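Local coordinates for protein putative alpha-L-fucosidase (Bacteroides thetaiotaomicron, PDB 4H41) that is a putative alpha-L-fucosidase with a TIM-barrel fold, and probably takes part in breaking down host glycans, at residues B[267-279]-B[305-317]. Numbering follows the deposited sequence.
Sequences GMQCWTNAESFDR and YDKAITFEFSHFM
W271, its CG turned anti to the carbonyl carbon (chi1 -68°), and K307, whose CG stands anti to the backbone N (chi1 -166°), run side by side in the same direction. K307 CB lies over the five-membered ring of W271 in a CH-pi contact, 3.7 Å from its centroid, and CD follows over the six-membered ring near its rim. W271 NE1 donates in the ring plane to a lone pair of Q269 OE1, which holds the indole's rotation. With an alanine in place of W271, the aliphatic part of K307 would probably lose the surface it lies on, and the Q269 amide would be left without this donor. C270 SG sits over the centre of the Y305 ring, a sulfur-aromatic contact at 3.5 Å from the centroid. D306 OD2 takes the C270 amide in a nearly straight bond (N to OD2 2.7 Å), while D306 N returns one to C270 O. Next comes the parallel pairing of the strands: T272 N to K307 O, I309 N to T272 O and A274 N to I309 O. At the C-terminal ends of the strands a chain of hydroxyls follows: S276 OG donates to T310 OG1 (2.9 Å), and T310 OG1 donates to A274 O (2.6 Å). S276 N bonds F311 O at 3.0 Å. F277, F311 and F316 form an aromatic cluster, in which F277 CB stands over the centre of the F316 ring, 3.5 Å from its centroid. E312 N-caps the short helix 313-316, its OE1 accepting from both N and ND1 of H315. Strands 269-273 and 307-310, joined in a right-handed beta-alpha-beta crossover through helix 290-302, are the seventh and eighth of the TIM barrel; strand 239-243 flanks the former, strand 34-39 lies beside the latter, and K307 NZ reaches T35 and D69.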
loop_
_atom_site.group_PDB
_atom_site.type_symbol
_atom_site.label_atom_id
_atom_site.label_comp_id
_atom_site.label_asym_id
_atom_site.label_seq_id
_atom_site.Cartn_x
_atom_site.Cartn_y
_atom_site.Cartn_z
ATOM N N GLY B 267 40.420 7.751 6.143
ATOM C CA GLY B 267 40.176 8.283 7.471
ATOM C C GLY B 267 38.764 8.756 7.722
ATOM O O GLY B 267 38.558 9.697 8.481
HETATM N N MSE B 268 37.772 8.086 7.150
HETATM C CA MSE B 268 36.391 8.465 7.348
HETATM C C MSE B 268 35.727 7.492 8.269
HETATM O O MSE B 268 36.145 6.333 8.335
HETATM C CB MSE B 268 35.650 8.467 6.008
HETATM C CG MSE B 268 36.202 9.479 5.012
HETATM SE SE MSE B 268 35.430 9.238 3.253
HETATM C CE MSE B 268 33.630 9.626 3.643
ATOM N N GLN B 269 34.649 7.924 8.916
ATOM C CA GLN B 269 33.820 7.012 9.722
ATOM C C GLN B 269 32.993 6.183 8.782
ATOM O O GLN B 269 32.603 6.654 7.693
ATOM C CB GLN B 269 32.914 7.781 10.709
ATOM C CG GLN B 269 33.709 8.411 11.862
ATOM C CD GLN B 269 32.863 8.945 13.013
ATOM O OE1 GLN B 269 31.656 8.692 13.113
ATOM N NE2 GLN B 269 33.520 9.565 14.014
ATOM N N CYS B 270 32.750 4.943 9.147
ATOM C CA CYS B 270 32.014 4.014 8.305
ATOM C C CYS B 270 30.686 3.710 8.962
ATOM O O CYS B 270 30.625 3.032 9.997
ATOM C CB CYS B 270 32.837 2.745 8.081
ATOM S SG CYS B 270 32.137 1.665 6.833
ATOM N N TRP B 271 29.638 4.294 8.425
ATOM C CA TRP B 271 28.295 4.089 8.940
ATOM C C TRP B 271 27.516 3.191 8.032
ATOM O O TRP B 271 27.840 3.046 6.865
ATOM C CB TRP B 271 27.559 5.435 9.039
ATOM C CG TRP B 271 28.076 6.414 10.068
ATOM C CD1 TRP B 271 29.242 6.340 10.788
ATOM C CD2 TRP B 271 27.513 7.699 10.348
ATOM N NE1 TRP B 271 29.385 7.457 11.565
ATOM C CE2 TRP B 271 28.331 8.311 11.320
ATOM C CE3 TRP B 271 26.330 8.353 9.945
ATOM C CZ2 TRP B 271 28.045 9.579 11.844
ATOM C CZ3 TRP B 271 26.032 9.598 10.492
ATOM C CH2 TRP B 271 26.904 10.216 11.395
ATOM N N THR B 272 26.426 2.645 8.542
ATOM C CA THR B 272 25.467 1.931 7.701
ATOM C C THR B 272 24.115 2.641 7.799
ATOM O O THR B 272 23.712 3.057 8.888
ATOM C CB THR B 272 25.333 0.436 8.006
ATOM O OG1 THR B 272 24.485 -0.125 7.001
ATOM C CG2 THR B 272 24.763 0.139 9.386
ATOM N N ASN B 273 23.448 2.813 6.659
ATOM C CA ASN B 273 22.077 3.314 6.625
ATOM C C ASN B 273 21.259 2.049 6.454
ATOM O O ASN B 273 21.119 1.519 5.337
ATOM C CB ASN B 273 21.849 4.352 5.542
ATOM C CG ASN B 273 20.398 4.744 5.422
ATOM O OD1 ASN B 273 19.534 4.211 6.107
ATOM N ND2 ASN B 273 20.104 5.668 4.536
ATOM N N ALA B 274 20.844 1.498 7.589
ATOM C CA ALA B 274 20.105 0.248 7.657
ATOM C C ALA B 274 18.648 0.505 7.367
ATOM O O ALA B 274 17.922 0.973 8.231
ATOM C CB ALA B 274 20.275 -0.404 9.017
ATOM N N GLU B 275 18.238 0.255 6.133
ATOM C CA GLU B 275 16.859 0.491 5.703
ATOM C C GLU B 275 15.892 -0.382 6.491
ATOM O O GLU B 275 16.067 -1.603 6.550
ATOM C CB GLU B 275 16.731 0.230 4.223
ATOM C CG GLU B 275 17.546 1.226 3.412
ATOM C CD GLU B 275 17.496 1.035 1.909
ATOM O OE1 GLU B 275 17.104 -0.071 1.467
ATOM O OE2 GLU B 275 17.683 2.044 1.184
ATOM N N SER B 276 14.851 0.238 7.067
ATOM C CA SER B 276 13.864 -0.476 7.876
ATOM C C SER B 276 12.556 -0.684 7.130
ATOM O O SER B 276 11.552 -1.139 7.718
ATOM C CB SER B 276 13.695 0.239 9.215
ATOM O OG SER B 276 13.502 1.622 9.062
ATOM N N PHE B 277 12.589 -0.494 5.789
ATOM C CA PHE B 277 11.483 -0.783 4.884
ATOM C C PHE B 277 11.909 -1.937 3.981
ATOM O O PHE B 277 13.115 -2.164 3.804
ATOM C CB PHE B 277 11.062 0.437 4.081
ATOM C CG PHE B 277 12.144 0.996 3.199
ATOM C CD1 PHE B 277 13.073 1.892 3.700
ATOM C CD2 PHE B 277 12.300 0.549 1.891
ATOM C CE1 PHE B 277 14.094 2.385 2.894
ATOM C CE2 PHE B 277 13.311 1.060 1.085
ATOM C CZ PHE B 277 14.174 2.012 1.585
ATOM N N ASP B 278 10.941 -2.671 3.421
ATOM C CA ASP B 278 11.220 -3.835 2.624
ATOM C C ASP B 278 11.287 -3.508 1.124
ATOM O O ASP B 278 10.317 -3.091 0.547
ATOM C CB ASP B 278 10.133 -4.914 2.901
ATOM C CG ASP B 278 10.657 -6.316 2.717
ATOM O OD1 ASP B 278 11.190 -6.598 1.622
ATOM O OD2 ASP B 278 10.565 -7.149 3.705
ATOM N N ARG B 279 12.415 -3.783 0.490
ATOM C CA ARG B 279 12.583 -3.594 -0.953
ATOM C C ARG B 279 12.188 -4.850 -1.752
ATOM O O ARG B 279 12.257 -4.821 -2.966
ATOM C CB ARG B 279 14.064 -3.265 -1.274
ATOM C CG ARG B 279 14.391 -1.841 -1.047
ATOM C CD ARG B 279 15.782 -1.547 -1.592
ATOM N NE ARG B 279 16.149 -0.222 -1.188
ATOM C CZ ARG B 279 15.715 0.895 -1.737
ATOM N NH1 ARG B 279 15.025 0.865 -2.867
ATOM N NH2 ARG B 279 16.069 2.057 -1.232
ATOM N N TYR B 305 31.645 -1.649 11.811
ATOM C CA TYR B 305 31.106 -0.325 11.520
ATOM C C TYR B 305 30.969 0.527 12.772
ATOM O O TYR B 305 30.766 0.004 13.857
ATOM C CB TYR B 305 29.771 -0.455 10.820
ATOM C CG TYR B 305 29.859 -0.654 9.335
ATOM C CD1 TYR B 305 30.815 -1.497 8.772
ATOM C CD2 TYR B 305 28.933 -0.072 8.485
ATOM C CE1 TYR B 305 30.919 -1.652 7.392
ATOM C CE2 TYR B 305 28.980 -0.275 7.112
ATOM C CZ TYR B 305 29.992 -1.049 6.565
ATOM O OH TYR B 305 30.098 -1.188 5.207
ATOM N N ASP B 306 31.062 1.837 12.615
ATOM C CA ASP B 306 31.059 2.800 13.711
ATOM C C ASP B 306 29.694 3.152 14.174
ATOM O O ASP B 306 29.566 3.504 15.324
ATOM C CB ASP B 306 31.777 4.117 13.281
ATOM C CG ASP B 306 33.163 3.864 12.770
ATOM O OD1 ASP B 306 33.910 3.146 13.448
ATOM O OD2 ASP B 306 33.454 4.264 11.633
ATOM N N LYS B 307 28.716 3.232 13.279
ATOM C CA LYS B 307 27.362 3.632 13.634
ATOM C C LYS B 307 26.351 3.106 12.665
ATOM O O LYS B 307 26.635 2.947 11.472
ATOM C CB LYS B 307 27.253 5.187 13.657
ATOM C CG LYS B 307 26.001 5.766 14.341
ATOM C CD LYS B 307 25.970 7.310 14.220
ATOM C CE LYS B 307 24.894 8.007 15.032
ATOM N NZ LYS B 307 25.032 7.773 16.486
ATOM N N ALA B 308 25.141 2.823 13.169
ATOM C CA ALA B 308 24.017 2.455 12.299
ATOM C C ALA B 308 22.952 3.527 12.435
ATOM O O ALA B 308 22.567 3.907 13.542
ATOM C CB ALA B 308 23.450 1.091 12.629
ATOM N N ILE B 309 22.485 4.012 11.312
ATOM C CA ILE B 309 21.353 4.929 11.243
ATOM C C ILE B 309 20.300 4.210 10.411
ATOM O O ILE B 309 20.609 3.198 9.783
ATOM C CB ILE B 309 21.741 6.323 10.691
ATOM C CG1 ILE B 309 22.090 6.266 9.180
ATOM C CG2 ILE B 309 22.893 6.912 11.530
ATOM C CD1 ILE B 309 22.373 7.645 8.558
ATOM N N THR B 310 19.069 4.727 10.354
ATOM C CA THR B 310 18.054 4.105 9.523
ATOM C C THR B 310 17.206 5.119 8.802
ATOM O O THR B 310 16.876 6.174 9.351
ATOM C CB THR B 310 17.125 3.186 10.402
ATOM O OG1 THR B 310 16.206 2.457 9.576
ATOM C CG2 THR B 310 16.299 3.969 11.436
ATOM N N PHE B 311 16.837 4.769 7.590
ATOM C CA PHE B 311 15.701 5.340 6.864
ATOM C C PHE B 311 14.612 4.274 7.051
ATOM O O PHE B 311 14.719 3.204 6.457
ATOM C CB PHE B 311 15.996 5.626 5.397
ATOM C CG PHE B 311 14.869 6.393 4.749
ATOM C CD1 PHE B 311 13.729 5.741 4.311
ATOM C CD2 PHE B 311 14.873 7.782 4.740
ATOM C CE1 PHE B 311 12.635 6.443 3.844
ATOM C CE2 PHE B 311 13.782 8.492 4.250
ATOM C CZ PHE B 311 12.671 7.816 3.795
ATOM N N GLU B 312 13.586 4.490 7.876
ATOM C CA GLU B 312 13.278 5.692 8.650
ATOM C C GLU B 312 12.441 5.283 9.831
ATOM O O GLU B 312 11.468 4.549 9.648
ATOM C CB GLU B 312 12.509 6.702 7.776
ATOM C CG GLU B 312 12.349 8.067 8.427
ATOM C CD GLU B 312 10.941 8.614 8.615
ATOM O OE1 GLU B 312 9.985 7.813 8.565
ATOM O OE2 GLU B 312 10.793 9.836 8.846
ATOM N N PHE B 313 12.791 5.734 11.003
ATOM C CA PHE B 313 12.087 5.299 12.211
ATOM C C PHE B 313 10.598 5.608 12.195
ATOM O O PHE B 313 9.798 4.697 12.474
ATOM C CB PHE B 313 12.714 5.913 13.445
ATOM C CG PHE B 313 12.059 5.520 14.736
ATOM C CD1 PHE B 313 11.011 6.269 15.258
ATOM C CD2 PHE B 313 12.515 4.436 15.460
ATOM C CE1 PHE B 313 10.383 5.891 16.441
ATOM C CE2 PHE B 313 11.864 4.042 16.629
ATOM C CZ PHE B 313 10.814 4.786 17.120
ATOM N N SER B 314 10.226 6.868 11.957
ATOM C CA SER B 314 8.814 7.288 12.108
ATOM C C SER B 314 7.809 6.451 11.302
ATOM O O SER B 314 6.701 6.241 11.779
ATOM C CB SER B 314 8.638 8.756 11.807
ATOM O OG SER B 314 9.455 9.481 12.723
ATOM N N HIS B 315 8.133 6.088 10.070
ATOM C CA HIS B 315 7.236 5.268 9.267
ATOM C C HIS B 315 7.431 3.793 9.485
ATOM O O HIS B 315 6.455 3.012 9.402
ATOM C CB HIS B 315 7.449 5.542 7.772
ATOM C CG HIS B 315 6.869 6.837 7.288
ATOM N ND1 HIS B 315 7.530 8.028 7.452
ATOM C CD2 HIS B 315 5.709 7.076 6.634
ATOM C CE1 HIS B 315 6.759 8.955 6.898
ATOM N NE2 HIS B 315 5.681 8.411 6.355
ATOM N N PHE B 316 8.692 3.362 9.615
ATOM C CA PHE B 316 8.986 1.942 9.533
ATOM C C PHE B 316 9.332 1.229 10.830
ATOM O O PHE B 316 9.299 0.006 10.817
ATOM C CB PHE B 316 10.055 1.703 8.473
ATOM C CG PHE B 316 9.597 2.263 7.140
ATOM C CD1 PHE B 316 8.532 1.697 6.461
ATOM C CD2 PHE B 316 10.206 3.382 6.587
ATOM C CE1 PHE B 316 8.088 2.216 5.243
ATOM C CE2 PHE B 316 9.770 3.890 5.348
ATOM C CZ PHE B 316 8.690 3.328 4.714
HETATM N N MSE B 317 9.591 1.931 11.936
HETATM C CA MSE B 317 9.850 1.294 13.223
HETATM C C MSE B 317 9.064 1.876 14.358
HETATM O O MSE B 317 9.198 1.397 15.470
HETATM C CB MSE B 317 11.347 1.368 13.575
HETATM C CG MSE B 317 12.226 0.819 12.542
HETATM SE SE MSE B 317 14.131 0.876 13.130
HETATM C CE MSE B 317 13.967 -0.271 14.714
#